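Local atomic coordinates of putative aminotransferase (Actinomadura melliaura, PDB entry 4ZWV), a protein that probably transfers an amino group to a sugar precursor of the AT2433 aminopentose, using pyridoxal 5'-phosphate as cofactor. Residues Asp297-Asp302 / Asp341-Arg346; Ala268-Glu273 / His363-Ile368. All blocks are in the same frame, centred on the assembly; numbering follows the deposited sequence. Where two conformers were deposited one is given.

Both contacts belong to the C-terminal part of this DegT/DnrJ/EryC1-family chain, away from the residues that bind pyridoxal 5'-phosphate. Contact 1 fastens strand 296-300, the middle strand of a small antiparallel sheet, to the turn leading from helix 338-344 into the edge strand 347-350. Contact 2 packs the end of the long helix 243-273 against helix 358-369. Along the sequence contact 1 is nested inside the loop that contact 2 closes. Their centres lie 18 Å apart and their nearest atoms about 6 Å apart, without touching. Helix 303-312 connects the two regions: its F306 meets V300 of contact 1 and I368 of contact 2.

Contact 1: residues Asp297-Asp302 / Asp341-Arg346; sequences DVKVDD and DSVYDR
The backbones of V300 and R346 are joined by one nearly straight hydrogen bond, V300 N to R346 O at 2.8 Å (167° at the hydrogen). With the V298–V348 backbone bonding beyond, it belongs to the antiparallel pairing of strands 296-300 and 347-350. CA of K299 adds a C-H...O contact to the same R346 oxygen.

R346 has the largest share of the contact, followed by K299. The arginine chain bends at chi3 (62°), turning the guanidinium back beside K299, whose CB lies over one face, 3.7 Å from NH2 and offset toward the rim. In the plane of the group, NH1 reaches S342 O at 3.3 Å, so the arginine also ties the strand entrance to the preceding helical turn. K299 passes on across V343, its CD 3.7 Å from V343 CG1, and its NZ bonds to P105 O.

Three waters fill in the polar links. One accepts from both K299 NZ and R346 NH1; another, 2.8 Å from R346 NH2, donates to D301 OD1; a third donates to V300 O and D345 O, bridging the two backbones. The carboxylate of D301 thus meets the arginine through solvent, OD1 remaining 4.4 Å from NE.

K299 and R346 gather beside E281 of strand 280-282, which forms a salt bridge with R346 NH2 and only a long, weak ion pair with K299 NZ; its carboxylate probably offsets their charge. S342 O and the waters shared with K299 and D301, all in the guanidinium plane, probably hold that group flat and limit its turning.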
ATOM      1  N   ASP A 297      -4.400  26.403 -13.378  1.00 15.62           N
ATOM      2  CA  ASP A 297      -5.003  26.036 -14.658  1.00 14.75           C
ATOM      3  C   ASP A 297      -5.461  27.238 -15.476  1.00 15.72           C
ATOM      4  O   ASP A 297      -6.001  28.211 -14.937  1.00 17.06           O
ATOM      5  CB  ASP A 297      -6.205  25.115 -14.445  1.00 15.69           C
ATOM      6  CG  ASP A 297      -5.801  23.688 -14.133  1.00 23.76           C
ATOM      7  OD1 ASP A 297      -4.590  23.394 -14.167  1.00 22.37           O
ATOM      8  OD2 ASP A 297      -6.702  22.861 -13.875  1.00 22.17           O
ATOM      9  N   VAL A 298      -5.255  27.153 -16.789  1.00 14.28           N
ATOM     10  CA  VAL A 298      -5.867  28.075 -17.743  1.00 14.53           C
ATOM     11  C   VAL A 298      -6.396  27.274 -18.928  1.00 14.76           C
ATOM     12  O   VAL A 298      -6.152  26.073 -19.030  1.00 13.79           O
ATOM     13  CB  VAL A 298      -4.878  29.156 -18.238  1.00 16.93           C
ATOM     14  CG1 VAL A 298      -4.398  30.024 -17.074  1.00 16.33           C
ATOM     15  CG2 VAL A 298      -3.697  28.528 -18.950  1.00 16.28           C
ATOM     16  N   LYS A 299      -7.137  27.930 -19.808  1.00 16.08           N
ATOM     17  CA  LYS A 299      -7.609  27.289 -21.028  1.00 15.94           C
ATOM     18  C   LYS A 299      -7.130  28.103 -22.219  1.00 15.70           C
ATOM     19  O   LYS A 299      -7.311  29.315 -22.241  1.00 18.91           O
ATOM     20  CB  LYS A 299      -9.136  27.162 -21.011  1.00 16.49           C
ATOM     21  CG  LYS A 299      -9.653  26.222 -19.916  1.00 15.55           C
ATOM     22  CD  LYS A 299     -11.184  26.238 -19.797  1.00 16.46           C
ATOM     23  CE  LYS A 299     -11.688  27.551 -19.229  1.00 19.76           C
ATOM     24  NZ  LYS A 299     -13.171  27.561 -19.021  1.00 23.40           N
ATOM     25  N   VAL A 300      -6.508  27.453 -23.202  1.00 17.20           N
ATOM     26  CA  VAL A 300      -5.947  28.191 -24.338  1.00 16.82           C
ATOM     27  C   VAL A 300      -6.391  27.686 -25.709  1.00 18.61           C
ATOM     28  O   VAL A 300      -6.665  26.494 -25.892  1.00 20.12           O
ATOM     29  CB  VAL A 300      -4.389  28.175 -24.316  1.00 19.61           C
ATOM     30  CG1 VAL A 300      -3.858  28.880 -23.080  1.00 18.63           C
ATOM     31  CG2 VAL A 300      -3.852  26.751 -24.390  1.00 19.78           C
ATOM     32  N   ASP A 301      -6.466  28.618 -26.657  1.00 19.12           N
ATOM     33  CA  ASP A 301      -6.609  28.311 -28.076  1.00 18.76           C
ATOM     34  C   ASP A 301      -5.254  27.911 -28.647  1.00 23.14           C
ATOM     35  O   ASP A 301      -4.219  28.371 -28.158  1.00 21.96           O
ATOM     36  CB  ASP A 301      -7.154  29.511 -28.843  1.00 23.79           C
ATOM     37  CG  ASP A 301      -8.503  29.969 -28.337  1.00 28.36           C
ATOM     38  OD1 ASP A 301      -9.236  29.149 -27.753  1.00 33.91           O
ATOM     39  OD2 ASP A 301      -8.827  31.159 -28.533  1.00 39.88           O
ATOM     40  N   ASP A 302      -5.268  27.081 -29.692  0.61 21.68           N
ATOM     41  CA  ASP A 302      -4.043  26.588 -30.337  0.61 23.03           C
ATOM     42  C   ASP A 302      -3.049  26.073 -29.303  0.61 21.16           C
ATOM     43  O   ASP A 302      -1.900  26.516 -29.246  0.61 21.50           O
ATOM     44  CB  ASP A 302      -3.383  27.672 -31.193  0.61 24.26           C
ATOM     45  CG  ASP A 302      -2.389  27.099 -32.203  0.61 26.70           C
ATOM     46  OD1 ASP A 302      -2.185  25.863 -32.220  0.61 26.18           O
ATOM     47  OD2 ASP A 302      -1.798  27.889 -32.971  0.61 26.21           O
ATOM     48  N   ASP A 341     -15.424  17.507 -22.742  1.00 13.97           N
ATOM     49  CA  ASP A 341     -15.008  17.605 -24.144  1.00 13.74           C
ATOM     50  C   ASP A 341     -14.735  19.060 -24.542  1.00 18.42           C
ATOM     51  O   ASP A 341     -13.823  19.334 -25.322  1.00 17.75           O
ATOM     52  CB  ASP A 341     -16.065  17.018 -25.091  1.00 15.47           C
ATOM     53  CG  ASP A 341     -16.211  15.510 -24.971  1.00 18.80           C
ATOM     54  OD1 ASP A 341     -15.297  14.842 -24.440  1.00 18.37           O
ATOM     55  OD2 ASP A 341     -17.251  14.995 -25.435  1.00 20.85           O
ATOM     56  N   SER A 342     -15.520  19.991 -24.005  1.00 15.95           N
ATOM     57  CA  SER A 342     -15.416  21.391 -24.435  1.00 17.58           C
ATOM     58  C   SER A 342     -14.176  22.093 -23.881  1.00 16.24           C
ATOM     59  O   SER A 342     -13.830  23.182 -24.350  1.00 19.31           O
ATOM     60  CB  SER A 342     -16.670  22.181 -24.035  1.00 16.08           C
ATOM     61  OG  SER A 342     -16.673  22.484 -22.650  1.00 17.11           O
ATOM     62  N   VAL A 343     -13.509  21.483 -22.904  1.00 15.58           N
ATOM     63  CA  VAL A 343     -12.312  22.095 -22.329  1.00 16.35           C
ATOM     64  C   VAL A 343     -11.051  21.224 -22.380  1.00 13.88           C
ATOM     65  O   VAL A 343      -9.940  21.716 -22.158  1.00 15.78           O
ATOM     66  CB  VAL A 343     -12.545  22.500 -20.853  1.00 17.76           C
ATOM     67  CG1 VAL A 343     -13.554  23.634 -20.764  1.00 19.77           C
ATOM     68  CG2 VAL A 343     -12.988  21.300 -20.017  1.00 17.35           C
ATOM     69  N   TYR A 344     -11.201  19.931 -22.662  1.00 14.62           N
ATOM     70  CA  TYR A 344     -10.068  19.021 -22.502  1.00 15.31           C
ATOM     71  C   TYR A 344      -8.921  19.288 -23.485  1.00 14.71           C
ATOM     72  O   TYR A 344      -7.758  19.014 -23.166  1.00 17.92           O
ATOM     73  CB  TYR A 344     -10.528  17.571 -22.627  1.00 15.37           C
ATOM     74  CG  TYR A 344      -9.436  16.578 -22.303  1.00 14.07           C
ATOM     75  CD1 TYR A 344      -8.922  16.477 -21.012  1.00 14.53           C
ATOM     76  CD2 TYR A 344      -8.912  15.747 -23.286  1.00 16.15           C
ATOM     77  CE1 TYR A 344      -7.923  15.568 -20.705  1.00 15.15           C
ATOM     78  CE2 TYR A 344      -7.909  14.833 -22.986  1.00 15.26           C
ATOM     79  CZ  TYR A 344      -7.418  14.757 -21.699  1.00 14.48           C
ATOM     80  OH  TYR A 344      -6.433  13.847 -21.411  1.00 16.59           O
ATOM     81  N   ASP A 345      -9.238  19.834 -24.657  1.00 15.77           N
ATOM     82  CA  ASP A 345      -8.209  20.141 -25.645  1.00 16.95           C
ATOM     83  C   ASP A 345      -7.662  21.547 -25.453  1.00 17.65           C
ATOM     84  O   ASP A 345      -6.789  21.983 -26.198  1.00 18.99           O
ATOM     85  CB  ASP A 345      -8.752  20.008 -27.067  1.00 19.49           C
ATOM     86  CG  ASP A 345      -9.052  18.577 -27.444  1.00 31.30           C
ATOM     87  OD1 ASP A 345      -8.252  17.689 -27.083  1.00 35.54           O
ATOM     88  OD2 ASP A 345     -10.092  18.344 -28.096  1.00 33.63           O
ATOM     89  N   ARG A 346      -8.174  22.244 -24.444  1.00 16.61           N
ATOM     90  CA  ARG A 346      -7.756  23.616 -24.168  1.00 16.04           C
ATOM     91  C   ARG A 346      -7.001  23.761 -22.855  1.00 18.14           C
ATOM     92  O   ARG A 346      -6.187  24.670 -22.698  1.00 17.29           O
ATOM     93  CB  ARG A 346      -8.969  24.542 -24.155  1.00 17.23           C
ATOM     94  CG  ARG A 346      -9.634  24.692 -25.512  1.00 17.95           C
ATOM     95  CD  ARG A 346     -11.046  25.233 -25.358  1.00 27.13           C
ATOM     96  NE  ARG A 346     -11.034  26.557 -24.752  1.00 25.97           N
ATOM     97  CZ  ARG A 346     -11.928  26.981 -23.866  1.00 30.05           C
ATOM     98  NH1 ARG A 346     -12.907  26.178 -23.461  1.00 28.47           N
ATOM     99  NH2 ARG A 346     -11.834  28.208 -23.376  1.00 32.15           N
TER
HETATM  100  O   HOH W   1     -14.643  27.115 -21.445  1.00 29.48           O
HETATM  101  O   HOH W   2      -6.585  24.446 -27.896  1.00 25.47           O
HETATM  102  O   HOH W   3      -9.652  29.014 -24.882  1.00 39.82           O

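Contact 2: residues Ala268-Glu273 / His363-Ile368; sequences AFYDKE and HVVATI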
ATOM      1  N   ALA A 268      -2.455  34.496  -7.211  1.00 15.26           N
ATOM      2  CA  ALA A 268      -3.018  35.844  -7.235  1.00 19.82           C
ATOM      3  C   ALA A 268      -2.293  36.698  -8.267  1.00 19.78           C
ATOM      4  O   ALA A 268      -2.910  37.513  -8.962  1.00 21.00           O
ATOM      5  CB  ALA A 268      -2.937  36.486  -5.859  1.00 19.06           C
ATOM      6  N   PHE A 269      -0.978  36.509  -8.363  1.00 19.47           N
ATOM      7  CA  PHE A 269      -0.168  37.224  -9.343  1.00 18.66           C
ATOM      8  C   PHE A 269      -0.626  36.890 -10.765  1.00 20.55           C
ATOM      9  O   PHE A 269      -0.829  37.789 -11.587  1.00 19.78           O
ATOM     10  CB  PHE A 269       1.313  36.888  -9.148  1.00 19.96           C
ATOM     11  CG  PHE A 269       2.232  37.560 -10.127  1.00 20.36           C
ATOM     12  CD1 PHE A 269       2.647  38.864  -9.926  1.00 29.99           C
ATOM     13  CD2 PHE A 269       2.700  36.875 -11.239  1.00 24.31           C
ATOM     14  CE1 PHE A 269       3.501  39.479 -10.826  1.00 32.25           C
ATOM     15  CE2 PHE A 269       3.551  37.487 -12.139  1.00 31.36           C
ATOM     16  CZ  PHE A 269       3.951  38.784 -11.932  1.00 27.77           C
ATOM     17  N   TYR A 270      -0.784  35.605 -11.053  1.00 18.16           N
ATOM     18  CA  TYR A 270      -1.293  35.192 -12.361  1.00 19.19           C
ATOM     19  C   TYR A 270      -2.694  35.748 -12.629  1.00 22.40           C
ATOM     20  O   TYR A 270      -2.974  36.204 -13.737  1.00 19.57           O
ATOM     21  CB  TYR A 270      -1.327  33.670 -12.486  1.00 15.85           C
ATOM     22  CG  TYR A 270       0.017  32.984 -12.609  1.00 16.93           C
ATOM     23  CD1 TYR A 270       1.129  33.633 -13.132  1.00 19.03           C
ATOM     24  CD2 TYR A 270       0.156  31.664 -12.203  1.00 16.23           C
ATOM     25  CE1 TYR A 270       2.352  32.977 -13.247  1.00 21.52           C
ATOM     26  CE2 TYR A 270       1.362  31.005 -12.307  1.00 18.00           C
ATOM     27  CZ  TYR A 270       2.454  31.659 -12.829  1.00 16.99           C
ATOM     28  OH  TYR A 270       3.651  30.984 -12.929  1.00 18.25           O
ATOM     29  N   ASP A 271      -3.575  35.691 -11.627  1.00 17.47           N
ATOM     30  CA  ASP A 271      -4.916  36.271 -11.750  1.00 20.11           C
ATOM     31  C   ASP A 271      -4.856  37.715 -12.233  1.00 22.33           C
ATOM     32  O   ASP A 271      -5.674  38.143 -13.048  1.00 22.49           O
ATOM     33  CB  ASP A 271      -5.660  36.259 -10.417  1.00 18.87           C
ATOM     34  CG  ASP A 271      -6.111  34.879  -9.986  1.00 24.01           C
ATOM     35  OD1 ASP A 271      -6.192  33.941 -10.816  1.00 23.34           O
ATOM     36  OD2 ASP A 271      -6.411  34.755  -8.781  1.00 27.01           O
ATOM     37  N   LYS A 272      -3.895  38.462 -11.699  1.00 21.06           N
ATOM     38  CA  LYS A 272      -3.774  39.894 -11.962  1.00 21.80           C
ATOM     39  C   LYS A 272      -3.111  40.187 -13.302  1.00 27.68           C
ATOM     40  O   LYS A 272      -3.468  41.154 -13.982  1.00 25.84           O
ATOM     41  CB  LYS A 272      -2.977  40.565 -10.835  1.00 22.23           C
ATOM     42  CG  LYS A 272      -2.746  42.064 -11.003  1.00 32.15           C
ATOM     43  CD  LYS A 272      -1.831  42.595  -9.901  1.00 34.18           C
ATOM     44  CE  LYS A 272      -1.621  44.103 -10.003  1.00 45.34           C
ATOM     45  NZ  LYS A 272      -0.978  44.509 -11.285  1.00 45.18           N
ATOM     46  N   GLU A 273      -2.152  39.345 -13.681  1.00 21.08           N
ATOM     47  CA  GLU A 273      -1.244  39.662 -14.776  1.00 20.97           C
ATOM     48  C   GLU A 273      -1.541  38.926 -16.081  1.00 23.37           C
ATOM     49  O   GLU A 273      -0.927  39.222 -17.108  1.00 24.51           O
ATOM     50  CB  GLU A 273       0.197  39.372 -14.343  1.00 24.55           C
ATOM     51  CG  GLU A 273       0.653  40.148 -13.110  1.00 27.72           C
ATOM     52  CD  GLU A 273       0.794  41.639 -13.358  1.00 43.60           C
ATOM     53  OE1 GLU A 273       0.876  42.050 -14.536  1.00 45.30           O
ATOM     54  OE2 GLU A 273       0.828  42.402 -12.367  1.00 43.67           O
ATOM     55  N   HIS A 363       8.719  35.605 -15.724  1.00 22.63           N
ATOM     56  CA  HIS A 363       9.095  34.963 -16.975  1.00 24.78           C
ATOM     57  C   HIS A 363       7.913  34.195 -17.582  1.00 21.11           C
ATOM     58  O   HIS A 363       7.696  34.242 -18.796  1.00 25.31           O
ATOM     59  CB  HIS A 363      10.298  34.031 -16.748  1.00 23.16           C
ATOM     60  CG  HIS A 363      10.686  33.227 -17.950  1.00 24.40           C
ATOM     61  ND1 HIS A 363      11.083  33.805 -19.137  1.00 27.50           N
ATOM     62  CD2 HIS A 363      10.760  31.889 -18.140  1.00 25.45           C
ATOM     63  CE1 HIS A 363      11.366  32.855 -20.012  1.00 26.05           C
ATOM     64  NE2 HIS A 363      11.183  31.684 -19.430  1.00 27.79           N
ATOM     65  N   VAL A 364       7.145  33.512 -16.735  1.00 19.30           N
ATOM     66  CA  VAL A 364       5.960  32.787 -17.187  1.00 19.18           C
ATOM     67  C   VAL A 364       4.957  33.764 -17.810  1.00 23.63           C
ATOM     68  O   VAL A 364       4.480  33.553 -18.928  1.00 22.21           O
ATOM     69  CB  VAL A 364       5.298  32.013 -16.032  1.00 17.66           C
ATOM     70  CG1 VAL A 364       3.943  31.445 -16.455  1.00 18.68           C
ATOM     71  CG2 VAL A 364       6.228  30.901 -15.536  1.00 20.03           C
ATOM     72  N   VAL A 365       4.669  34.846 -17.095  1.00 19.27           N
ATOM     73  CA  VAL A 365       3.717  35.845 -17.571  1.00 21.23           C
ATOM     74  C   VAL A 365       4.186  36.527 -18.851  1.00 22.63           C
ATOM     75  O   VAL A 365       3.410  36.672 -19.793  1.00 25.29           O
ATOM     76  CB  VAL A 365       3.448  36.912 -16.490  1.00 19.87           C
ATOM     77  CG1 VAL A 365       2.751  38.135 -17.088  1.00 25.77           C
ATOM     78  CG2 VAL A 365       2.620  36.304 -15.366  1.00 21.19           C
ATOM     79  N   ALA A 366       5.457  36.923 -18.897  1.00 22.40           N
ATOM     80  CA  ALA A 366       5.994  37.607 -20.070  1.00 24.23           C
ATOM     81  C   ALA A 366       5.961  36.704 -21.300  1.00 24.25           C
ATOM     82  O   ALA A 366       5.672  37.156 -22.413  1.00 26.93           O
ATOM     83  CB  ALA A 366       7.414  38.081 -19.803  1.00 26.11           C
ATOM     84  N   THR A 367       6.252  35.424 -21.090  1.00 23.17           N
ATOM     85  CA  THR A 367       6.247  34.459 -22.179  1.00 21.53           C
ATOM     86  C   THR A 367       4.836  34.294 -22.742  1.00 22.66           C
ATOM     87  O   THR A 367       4.632  34.390 -23.950  1.00 27.33           O
ATOM     88  CB  THR A 367       6.803  33.095 -21.721  1.00 22.49           C
ATOM     89  OG1 THR A 367       8.177  33.252 -21.341  1.00 27.32           O
ATOM     90  CG2 THR A 367       6.715  32.076 -22.844  1.00 24.43           C
ATOM     91  N   ILE A 368       3.866  34.068 -21.864  1.00 21.89           N
ATOM     92  CA  ILE A 368       2.478  33.927 -22.290  1.00 21.92           C
ATOM     93  C   ILE A 368       1.963  35.188 -22.988  1.00 23.29           C
ATOM     94  O   ILE A 368       1.337  35.109 -24.051  1.00 22.65           O
ATOM     95  CB  ILE A 368       1.566  33.589 -21.092  1.00 19.16           C
ATOM     96  CG1 ILE A 368       1.890  32.190 -20.559  1.00 20.57           C
ATOM     97  CG2 ILE A 368       0.095  33.652 -21.486  1.00 18.99           C
ATOM     98  CD1 ILE A 368       1.159  31.844 -19.281  1.00 20.37           C
TER
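V365 fits against three residues of the neighbouring helix, F269, Y270 and E273, where helices 268-273 and 363-368 run in roughly the same direction, the segment axes approaching to 10.8 Å and crossing at -26°. The close packing centres on its two methyl groups. CG2 lies 3.6 Å from F269 CE2 and also meets Y270 at the ring edge, near the ring plane, 3.8 Å from CD1. CG1, anti to the backbone N of V365 (chi1 165°), turns instead to the end of the helix and touches the CB and carbonyl oxygen of E273.

The preceding residue, V364, meets the hydroxyl end of Y270: the two side chains cross at about a right angle, with V364 CG1 3.6 Å from Y270 OH. That hydroxyl sits among aliphatic carbons, yet its polarity is met by a hydrogen bond with P351 O, and the ring also makes an edge-to-face contact with Y296. Replacing Y270 with an alanine would probably open a gap beside V364 and V365 and leave the P351 carbonyl without this partner.

Toward solvent the contact is looser and more polar. F269 gives little more than its CE2 corner to V365, a small area; the rest of the ring lies on the outer side, one face covered by E273 CG, 3.7 Å above the plane, with R361 in a cation-pi contact. Farther out, the bent chain of E273 takes its carboxylate to K272 NZ, 3.0 Å from OE2, in a salt bridge confined to its own helix.

No hydrogen bond crosses between the two segments, so their mutual hold rests on methyl and ring packing, while the E273 carbonyl accepts from R369, the next residue of helix 358-369, and the Y270 hydroxyl bonds to P351 in the loop before that helix.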